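Local coordinates for protein arsenite methyltransferase (Chlamydomonas reinhardtii, PDB 5EVJ) that probably catalyses the transfer of methyl groups from S-adenosyl-L-methionine to trivalent arsenic, giving mono-, di- and trimethylated products, at residues P52-A55 with V56-A59; D129-R133 with D134-Y138; F274-P277 with G278-E281; N228-I231 with R232-K236. The protein carries 15 engineered substitutions. All coordinates share one frame; numbering follows the deposited sequence.

In the fold
All four contacts are local, made between residues three to five apart along the chain, and follow one another without nesting or crossing. Contact 1 opens helix 54-61, ahead of the first sheet strand, 86-90. Contact 2 finishes helix 128-135 and turns the chain toward edge strand 143-147; both contacts lean on helix 96-104, their centres about 18 Å apart. Contact 4 lies within helix 227-237, which leads to the other edge strand, 243-249, about 40 Å between centres from contact 2. Contact 3 comes last, a turn leaving strand 266-274 for the C-terminal part. Arg235 of contact 4 and Ile280 of contact 3 both reach Thr240.

Contact 1 of 4, residues P52-A55 with V56-A59; sequences PPPA and VRAA
Pro52 and Pro53 meet Val56 and Arg57 in a local contact at the N-terminal start of helix 54-61, where an extended run of prolines turns into the first helical turn. The turn is defined by its backbone bonds. Pro53, at the N-cap position, gives its O to Arg57 N at 3.2 Å with an N-H...O angle of 165°; Val56 N also approaches this oxygen, but the bond is weak. One residue on, Ala58 N meets Pro54 O at 2.7 Å almost along the C=O axis, and Ala59 N continues the series to Ala55 O. A proline suits the first helical position, as at Pro54, because nothing earlier in the helix needs its missing N-H. The helix precedes the first strand of the Rossmann-like sheet of an S-adenosylmethionine-dependent methyltransferase and rests on helix 96-104, with Ala55 on Leu104 and Ala59 on Lys103. On the flank, Arg57 folds back over the prolines. Its CG touches Pro52 CB at 4.0 Å, the two side chains crossing at about a right angle, and a bend at chi3 (-79°) swings the guanidinium over the start of the helix, where Pro54 CA lies 3.6 Å from Arg57 NH1, over one face toward the rim. Arg57 NE reaches Pro52 O at 3.4 Å, a weak bond. With CG1 opposite its backbone N (chi1 175°), Val56 sets this methyl 4.0 Å from Pro52 CB, and Asn76 from a neighbouring loop touches both residues.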
loop_
_atom_site.group_PDB
_atom_site.type_symbol
_atom_site.label_atom_id
_atom_site.label_comp_id
_atom_site.label_asym_id
_atom_site.label_seq_id
_atom_site.Cartn_x
_atom_site.Cartn_y
_atom_site.Cartn_z
ATOM N N PRO A 52 9.148 -10.583 6.923
ATOM C CA PRO A 52 9.343 -9.239 6.352
ATOM C C PRO A 52 10.754 -9.072 5.779
ATOM O O PRO A 52 11.659 -9.753 6.245
ATOM C CB PRO A 52 9.206 -8.322 7.580
ATOM C CG PRO A 52 8.368 -9.091 8.529
ATOM C CD PRO A 52 8.829 -10.505 8.363
ATOM N N PRO A 53 10.954 -8.145 4.808
ATOM C CA PRO A 53 12.320 -7.803 4.346
ATOM C C PRO A 53 13.220 -7.359 5.538
ATOM O O PRO A 53 12.705 -6.809 6.509
ATOM C CB PRO A 53 12.101 -6.640 3.358
ATOM C CG PRO A 53 10.635 -6.630 3.042
ATOM C CD PRO A 53 9.915 -7.308 4.182
ATOM N N PRO A 54 14.543 -7.638 5.478
ATOM C CA PRO A 54 15.528 -7.335 6.564
ATOM C C PRO A 54 15.435 -5.914 7.152
ATOM O O PRO A 54 15.381 -5.772 8.381
ATOM C CB PRO A 54 16.901 -7.520 5.891
ATOM C CG PRO A 54 16.624 -7.985 4.488
ATOM C CD PRO A 54 15.167 -8.364 4.364
ATOM N N ALA A 55 15.391 -4.890 6.284
ATOM C CA ALA A 55 15.185 -3.489 6.742
ATOM C C ALA A 55 13.967 -3.331 7.678
ATOM O O ALA A 55 14.090 -2.710 8.705
ATOM C CB ALA A 55 15.173 -2.470 5.596
ATOM N N VAL A 56 12.842 -3.957 7.360
ATOM C CA VAL A 56 11.671 -3.899 8.210
ATOM C C VAL A 56 11.869 -4.631 9.533
ATOM O O VAL A 56 11.521 -4.072 10.584
ATOM C CB VAL A 56 10.405 -4.397 7.471
ATOM C CG1 VAL A 56 9.184 -4.456 8.405
ATOM C CG2 VAL A 56 10.125 -3.514 6.237
ATOM N N ARG A 57 12.415 -5.858 9.510
ATOM C CA ARG A 57 12.774 -6.559 10.765
ATOM C C ARG A 57 13.749 -5.740 11.625
ATOM O O ARG A 57 13.519 -5.590 12.825
ATOM C CB ARG A 57 13.351 -7.993 10.532
ATOM C CG ARG A 57 12.354 -9.026 9.968
ATOM C CD ARG A 57 12.910 -10.466 9.845
ATOM N NE ARG A 57 13.774 -10.690 8.671
ATOM C CZ ARG A 57 15.111 -10.619 8.691
ATOM N NH1 ARG A 57 15.811 -10.821 7.576
ATOM N NH2 ARG A 57 15.768 -10.334 9.821
ATOM N N ALA A 58 14.827 -5.221 11.016
ATOM C CA ALA A 58 15.808 -4.371 11.731
ATOM C C ALA A 58 15.098 -3.198 12.426
ATOM O O ALA A 58 15.344 -2.912 13.587
ATOM C CB ALA A 58 16.879 -3.839 10.765
ATOM N N ALA A 59 14.195 -2.540 11.709
ATOM C CA ALA A 59 13.493 -1.341 12.199
ATOM C C ALA A 59 12.516 -1.723 13.315
ATOM O O ALA A 59 12.416 -1.018 14.314
ATOM C CB ALA A 59 12.771 -0.630 11.045
#

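Contact 2 of 4, residues D129-R133 with D134-Y138; sequences DAYAR and DKLGY. Engineered in segment 129-133: Ala132 (natural residue Cys).
Leu136 folds back onto Tyr131 where helix 128-135 runs out. Leu136 CB lies 3.6 Å from Ala132 O and also covers the centre of the Tyr138 ring. Set anti to the carbonyl carbon (chi1 -50°), Leu136 CG stands over one face of the Tyr131 ring, 4.2 Å from the centroid and 23° off the normal, a CH-pi contact. Beyond it the branches divide: Leu136 CD1 presses on Tyr131 CE2 at 3.4 Å, while Leu136 CD2 reaches Tyr131 OH at 3.7 Å. The backbone is consistent with this approach. The helix widens into a pi-type turn, with Leu136 N bonded to Tyr131 O at 3.0 Å; Gly137 then takes a positive phi of 64°, and Tyr138 N returns to Ala132 O at 2.7 Å. Ala132, an engineered replacement for cysteine, has its CB 4.4 Å from Tyr138 CD2. Tyr131 OH hydrogen-bonds Tyr99 O of helix 96-104. Replacing Tyr131 with an alanine would probably strip both Leu136 branches of their aromatic support and leave Tyr99 O without the hydroxyl that bonds it. The second tyrosine, Tyr138, sends its own hydroxyl to Ala102 O of the same helix, 96-104.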
loop_
_atom_site.group_PDB
_atom_site.type_symbol
_atom_site.label_atom_id
_atom_site.label_comp_id
_atom_site.label_asym_id
_atom_site.label_seq_id
_atom_site.Cartn_x
_atom_site.Cartn_y
_atom_site.Cartn_z
ATOM N N ASP A 129 9.157 10.810 20.792
ATOM C CA ASP A 129 10.388 11.593 20.841
ATOM C C ASP A 129 11.540 10.700 21.163
ATOM O O ASP A 129 12.631 10.741 20.494
ATOM C CB ASP A 129 10.302 12.761 21.835
ATOM C CG ASP A 129 9.253 13.828 21.417
ATOM O OD1 ASP A 129 9.147 14.180 20.213
ATOM O OD2 ASP A 129 8.532 14.331 22.309
ATOM N N ALA A 130 11.302 9.881 22.189
ATOM C CA ALA A 130 12.344 9.007 22.724
ATOM C C ALA A 130 12.802 7.997 21.644
ATOM O O ALA A 130 13.997 7.679 21.523
ATOM C CB ALA A 130 11.832 8.286 23.978
ATOM N N TYR A 131 11.847 7.503 20.850
ATOM C CA TYR A 131 12.162 6.579 19.757
ATOM C C TYR A 131 13.034 7.264 18.715
ATOM O O TYR A 131 14.144 6.765 18.272
ATOM C CB TYR A 131 10.843 6.036 19.192
ATOM C CG TYR A 131 10.968 5.331 17.855
ATOM C CD1 TYR A 131 11.512 4.038 17.773
ATOM C CD2 TYR A 131 10.537 5.968 16.652
ATOM C CE1 TYR A 131 11.624 3.404 16.536
ATOM C CE2 TYR A 131 10.630 5.317 15.415
ATOM C CZ TYR A 131 11.169 4.048 15.364
ATOM O OH TYR A 131 11.303 3.426 14.161
ATOM N N ALA A 132 12.570 8.431 18.321
ATOM C CA ALA A 132 13.273 9.172 17.256
ATOM C C ALA A 132 14.635 9.608 17.725
ATOM O O ALA A 132 15.595 9.637 16.938
ATOM C CB ALA A 132 12.456 10.398 16.811
ATOM N N ARG A 133 14.737 10.002 19.002
ATOM C CA ARG A 133 16.047 10.468 19.489
ATOM C C ARG A 133 17.064 9.322 19.769
ATOM O O ARG A 133 18.157 9.299 19.172
ATOM C CB ARG A 133 15.870 11.452 20.626
ATOM C CG ARG A 133 14.995 12.646 20.230
ATOM C CD ARG A 133 14.662 13.557 21.415
ATOM N NE ARG A 133 15.873 14.278 21.820
ATOM C CZ ARG A 133 16.473 14.217 23.018
ATOM N NH1 ARG A 133 15.960 13.492 24.029
ATOM N NH2 ARG A 133 17.601 14.906 23.213
ATOM N N ASP A 134 16.687 8.338 20.587
ATOM C CA ASP A 134 17.642 7.286 20.955
ATOM C C ASP A 134 17.740 6.207 19.922
ATOM O O ASP A 134 18.848 5.743 19.674
ATOM C CB ASP A 134 17.294 6.554 22.259
ATOM C CG ASP A 134 16.392 7.352 23.163
ATOM O OD1 ASP A 134 16.489 8.610 23.194
ATOM O OD2 ASP A 134 15.596 6.700 23.879
ATOM N N LYS A 135 16.608 5.760 19.353
ATOM C CA LYS A 135 16.688 4.667 18.389
ATOM C C LYS A 135 17.075 5.123 16.999
ATOM O O LYS A 135 17.879 4.490 16.337
ATOM C CB LYS A 135 15.425 3.812 18.383
ATOM C CG LYS A 135 15.218 3.068 19.707
ATOM C CD LYS A 135 16.509 2.350 20.095
ATOM C CE LYS A 135 16.271 1.279 21.149
ATOM N NZ LYS A 135 15.783 1.949 22.366
ATOM N N LEU A 136 16.513 6.212 16.530
ATOM C CA LEU A 136 16.855 6.588 15.154
ATOM C C LEU A 136 18.002 7.594 15.117
ATOM O O LEU A 136 18.586 7.810 14.063
ATOM C CB LEU A 136 15.630 7.091 14.351
ATOM C CG LEU A 136 14.397 6.136 14.442
ATOM C CD1 LEU A 136 13.196 6.638 13.617
ATOM C CD2 LEU A 136 14.808 4.710 14.053
ATOM N N GLY A 137 18.342 8.178 16.269
ATOM C CA GLY A 137 19.347 9.237 16.322
ATOM C C GLY A 137 18.907 10.494 15.561
ATOM O O GLY A 137 19.740 11.183 15.057
ATOM N N TYR A 138 17.602 10.787 15.457
ATOM C CA TYR A 138 17.204 12.050 14.809
ATOM C C TYR A 138 17.216 13.165 15.831
ATOM O O TYR A 138 16.997 12.922 17.024
ATOM C CB TYR A 138 15.790 12.017 14.239
ATOM C CG TYR A 138 15.483 11.021 13.146
ATOM C CD1 TYR A 138 16.509 10.404 12.392
ATOM C CD2 TYR A 138 14.153 10.739 12.817
ATOM C CE1 TYR A 138 16.233 9.484 11.379
ATOM C CE2 TYR A 138 13.846 9.817 11.813
ATOM C CZ TYR A 138 14.876 9.196 11.102
ATOM O OH TYR A 138 14.540 8.305 10.130
#

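Contact 3 of 4, residues F274-P277 with G278-E281; sequences FKVP and GQIE
The flat amide of Gln279 stands apart from Val276, and it is the aliphatic stem that touches: Gln279 CG lies 3.6 Å from Val276 CG1, while NE2 at the amide end bonds Glu330 OE1. The other flat group, the Phe274 ring, puts neither face nor edge against 278-281; its side chain packs on Met327 and Ser331. The planar group that does work across the contact is the Val276 carbonyl. Gln279 N meets Val276 O at 2.9 Å, lying in the carbonyl plane with a C=O...N angle of 157°. This closes a type II beta turn, with Pro277 (psi 134°) and Gly278 (phi 82°) at its two corners. Glycine fits the second corner because a beta carbon there would collide with Pro277 O. The turn carries the chain away from strand 266-274, the antiparallel neighbour of strand 193-202 in the methyltransferase sheet. Behind it, Ile280 crosses Val276 at about a right angle, with Ile280 CD1 3.9 Å from Val276 CB. Its CG1 stands anti to the carbonyl carbon and the chain then bends at chi2, which brings CD1 to the valine; the Ile280 side chain also touches Asn323 and Ser326 of helix 322-329. A water accepts from Ile280 N at 2.9 Å and donates weakly to Val276 O at 3.3 Å. Val276 O therefore takes one firm direct bond and one weak water-borne bond. Across the two segments the turn rests on backbone hydrogen bonds and apolar packing, while Gln279 also bonds Glu330 and Arg343 outside them.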
loop_
_atom_site.group_PDB
_atom_site.type_symbol
_atom_site.label_atom_id
_atom_site.label_comp_id
_atom_site.label_asym_id
_atom_site.label_seq_id
_atom_site.Cartn_x
_atom_site.Cartn_y
_atom_site.Cartn_z
ATOM N N PHE A 274 -0.967 3.183 -7.915
ATOM C CA PHE A 274 -0.170 4.298 -8.306
ATOM C C PHE A 274 -1.014 5.326 -8.876
ATOM O O PHE A 274 -2.012 4.993 -9.592
ATOM C CB PHE A 274 0.839 3.906 -9.375
ATOM C CG PHE A 274 2.016 3.201 -8.816
ATOM C CD1 PHE A 274 3.155 3.931 -8.395
ATOM C CD2 PHE A 274 1.999 1.815 -8.657
ATOM C CE1 PHE A 274 4.257 3.276 -7.855
ATOM C CE2 PHE A 274 3.101 1.161 -8.143
ATOM C CZ PHE A 274 4.261 1.867 -7.733
ATOM N N LYS A 275 -0.554 6.574 -8.664
ATOM C CA LYS A 275 -1.231 7.712 -9.230
ATOM C C LYS A 275 -0.337 8.411 -10.259
ATOM O O LYS A 275 0.623 9.029 -9.921
ATOM C CB LYS A 275 -1.695 8.657 -8.099
ATOM C CG LYS A 275 -2.166 9.996 -8.623
ATOM C CD LYS A 275 -2.903 10.836 -7.578
ATOM C CE LYS A 275 -3.190 12.318 -8.044
ATOM N NZ LYS A 275 -3.877 13.101 -6.896
ATOM N N VAL A 276 -0.685 8.350 -11.510
ATOM C CA VAL A 276 0.132 9.049 -12.518
ATOM C C VAL A 276 -0.833 9.670 -13.494
ATOM O O VAL A 276 -1.161 9.091 -14.539
ATOM C CB VAL A 276 1.164 8.101 -13.202
ATOM C CG1 VAL A 276 2.079 8.921 -14.066
ATOM C CG2 VAL A 276 1.941 7.294 -12.163
ATOM N N PRO A 277 -1.351 10.832 -13.129
ATOM C CA PRO A 277 -2.523 11.373 -13.842
ATOM C C PRO A 277 -2.365 11.383 -15.341
ATOM O O PRO A 277 -1.353 11.829 -15.869
ATOM C CB PRO A 277 -2.661 12.829 -13.271
ATOM C CG PRO A 277 -2.104 12.695 -11.860
ATOM C CD PRO A 277 -0.917 11.722 -12.026
ATOM N N GLY A 278 -3.400 10.921 -16.028
ATOM C CA GLY A 278 -3.422 10.912 -17.513
ATOM C C GLY A 278 -2.687 9.718 -18.123
ATOM O O GLY A 278 -2.760 9.555 -19.322
ATOM N N GLN A 279 -2.050 8.854 -17.320
ATOM C CA GLN A 279 -1.155 7.836 -17.875
ATOM C C GLN A 279 -1.607 6.398 -17.677
ATOM O O GLN A 279 -1.159 5.540 -18.435
ATOM C CB GLN A 279 0.257 7.954 -17.236
ATOM C CG GLN A 279 0.964 9.305 -17.473
ATOM C CD GLN A 279 1.443 9.433 -18.931
ATOM O OE1 GLN A 279 0.709 9.913 -19.746
ATOM N NE2 GLN A 279 2.634 8.892 -19.276
ATOM N N ILE A 280 -2.417 6.111 -16.644
ATOM C CA ILE A 280 -2.614 4.742 -16.233
ATOM C C ILE A 280 -3.890 4.227 -16.945
ATOM O O ILE A 280 -4.950 4.861 -16.845
ATOM C CB ILE A 280 -2.729 4.550 -14.687
ATOM C CG1 ILE A 280 -1.494 5.085 -13.895
ATOM C CG2 ILE A 280 -2.907 3.082 -14.348
ATOM C CD1 ILE A 280 -0.154 4.648 -14.486
ATOM N N GLU A 281 -3.768 3.154 -17.734
ATOM C CA GLU A 281 -4.868 2.728 -18.663
ATOM C C GLU A 281 -5.408 1.444 -18.169
ATOM O O GLU A 281 -4.803 0.832 -17.297
ATOM C CB GLU A 281 -4.376 2.595 -20.108
ATOM C CG GLU A 281 -3.963 3.943 -20.678
ATOM C CD GLU A 281 -3.408 3.843 -22.079
ATOM O OE1 GLU A 281 -2.181 3.700 -22.227
ATOM O OE2 GLU A 281 -4.160 4.030 -23.077
HETATM O O HOH W 1 -4.147 7.628 -14.935
#

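Contact 4 of 4, residues N228-I231 with R232-K236; sequences NDFI and RLARK. Engineered in segment 232-236: Ala234 (natural residue Cys).
Asp229 and Arg232 form a salt bridge along one side of helix 227-237, Arg232 NH1 donating to Asp229 OD1 at 3.0 Å with an N-H...O angle of 140°. Extended from CG to NE, Arg232 brings its guanidinium edge to OD1, which lies 22° out of that plane; only this oxygen bonds Arg232 across the contact, the carboxylate and guanidinium planes standing 50° apart. Asp229 OD2 is held by Arg205 NE, and the carboxylate thus serves two arginines. A leucine in place of Asp229 would probably leave Arg205 and Arg232, which touch each other, without the carboxylate they share. Asn228 ND2 bonds Tyr226 OH. In the backbone, Asn228 O accepts from Arg232 N at 3.2 Å, Asp229 O from Leu233 N, Phe230 O from Ala234 N at 2.8 Å, and Ile231 O from Arg235 N. Arg235 NE donates to Thr240 O, and Ile231 CG2 lies over one face of the Arg235 guanidinium. Ala234, engineered from cysteine, sets CB over the Phe230 ring, 4.1 Å from Phe230 CZ. The Phe230 ring meets Tyr201 and Tyr271 of strands 193-202 and 266-274, and with Leu233 it packs on Leu182 of helix 178-188, seating the helix against the sheet.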
loop_
_atom_site.group_PDB
_atom_site.type_symbol
_atom_site.label_atom_id
_atom_site.label_comp_id
_atom_site.label_asym_id
_atom_site.label_seq_id
_atom_site.Cartn_x
_atom_site.Cartn_y
_atom_site.Cartn_z
ATOM N N ASN A 228 -12.072 -8.842 -7.134
ATOM C CA ASN A 228 -12.244 -8.144 -8.404
ATOM C C ASN A 228 -13.228 -7.003 -8.159
ATOM O O ASN A 228 -13.257 -6.055 -8.901
ATOM C CB ASN A 228 -12.752 -9.045 -9.539
ATOM C CG ASN A 228 -11.658 -9.923 -10.134
ATOM O OD1 ASN A 228 -10.576 -9.437 -10.377
ATOM N ND2 ASN A 228 -11.954 -11.242 -10.390
ATOM N N ASP A 229 -14.073 -7.087 -7.144
ATOM C CA ASP A 229 -14.967 -5.957 -6.862
ATOM C C ASP A 229 -14.152 -4.806 -6.256
ATOM O O ASP A 229 -14.434 -3.668 -6.485
ATOM C CB ASP A 229 -16.158 -6.329 -5.928
ATOM C CG ASP A 229 -17.218 -7.129 -6.614
ATOM O OD1 ASP A 229 -17.320 -7.103 -7.881
ATOM O OD2 ASP A 229 -17.991 -7.770 -5.885
ATOM N N PHE A 230 -13.127 -5.119 -5.475
ATOM C CA PHE A 230 -12.278 -4.095 -4.964
ATOM C C PHE A 230 -11.588 -3.355 -6.104
ATOM O O PHE A 230 -11.532 -2.086 -6.137
ATOM C CB PHE A 230 -11.260 -4.632 -3.955
ATOM C CG PHE A 230 -10.106 -3.707 -3.772
ATOM C CD1 PHE A 230 -10.248 -2.550 -2.988
ATOM C CD2 PHE A 230 -8.926 -3.895 -4.514
ATOM C CE1 PHE A 230 -9.186 -1.658 -2.903
ATOM C CE2 PHE A 230 -7.851 -2.999 -4.410
ATOM C CZ PHE A 230 -8.001 -1.885 -3.622
ATOM N N ILE A 231 -11.059 -4.130 -7.026
ATOM C CA ILE A 231 -10.344 -3.567 -8.179
ATOM C C ILE A 231 -11.245 -2.551 -8.922
ATOM O O ILE A 231 -10.807 -1.429 -9.268
ATOM C CB ILE A 231 -9.765 -4.688 -9.156
ATOM C CG1 ILE A 231 -8.636 -5.502 -8.424
ATOM C CG2 ILE A 231 -9.249 -4.085 -10.512
ATOM C CD1 ILE A 231 -8.026 -6.679 -9.224
ATOM N N ARG A 232 -12.482 -2.951 -9.135
ATOM C CA ARG A 232 -13.483 -2.100 -9.784
ATOM C C ARG A 232 -13.663 -0.752 -9.044
ATOM O O ARG A 232 -13.721 0.292 -9.686
ATOM C CB ARG A 232 -14.883 -2.801 -9.891
ATOM C CG ARG A 232 -14.882 -4.075 -10.793
ATOM C CD ARG A 232 -16.206 -4.885 -10.782
ATOM N NE ARG A 232 -16.259 -5.860 -11.899
ATOM C CZ ARG A 232 -16.278 -7.214 -11.780
ATOM N NH1 ARG A 232 -16.296 -7.796 -10.593
ATOM N NH2 ARG A 232 -16.375 -7.999 -12.875
ATOM N N LEU A 233 -13.795 -0.815 -7.723
ATOM C CA LEU A 233 -14.027 0.372 -6.908
ATOM C C LEU A 233 -12.746 1.202 -6.983
ATOM O O LEU A 233 -12.791 2.381 -7.303
ATOM C CB LEU A 233 -14.316 -0.051 -5.496
ATOM C CG LEU A 233 -14.454 1.033 -4.431
ATOM C CD1 LEU A 233 -15.629 2.037 -4.695
ATOM C CD2 LEU A 233 -14.525 0.329 -3.056
ATOM N N ALA A 234 -11.591 0.584 -6.813
ATOM C CA ALA A 234 -10.363 1.376 -6.990
ATOM C C ALA A 234 -10.316 2.078 -8.308
ATOM O O ALA A 234 -9.855 3.241 -8.431
ATOM C CB ALA A 234 -9.129 0.532 -6.800
ATOM N N ARG A 235 -10.852 1.442 -9.332
ATOM C CA ARG A 235 -10.663 2.048 -10.633
ATOM C C ARG A 235 -11.662 3.195 -10.869
ATOM O O ARG A 235 -11.357 4.185 -11.585
ATOM C CB ARG A 235 -10.616 0.927 -11.662
ATOM C CG ARG A 235 -10.936 1.243 -13.097
ATOM C CD ARG A 235 -11.035 -0.073 -13.912
ATOM N NE ARG A 235 -9.859 -0.948 -13.910
ATOM C CZ ARG A 235 -9.919 -2.298 -13.871
ATOM N NH1 ARG A 235 -11.114 -2.949 -13.737
ATOM N NH2 ARG A 235 -8.769 -3.012 -13.932
ATOM N N LYS A 236 -12.838 3.126 -10.259
ATOM C CA LYS A 236 -13.836 4.245 -10.330
ATOM C C LYS A 236 -13.310 5.572 -9.732
ATOM O O LYS A 236 -13.732 6.679 -10.084
ATOM C CB LYS A 236 -15.131 3.920 -9.547
ATOM C CG LYS A 236 -16.193 3.178 -10.349
ATOM C CD LYS A 236 -17.305 2.700 -9.396
ATOM C CE LYS A 236 -18.055 1.526 -10.051
ATOM N NZ LYS A 236 -19.081 0.913 -9.133
#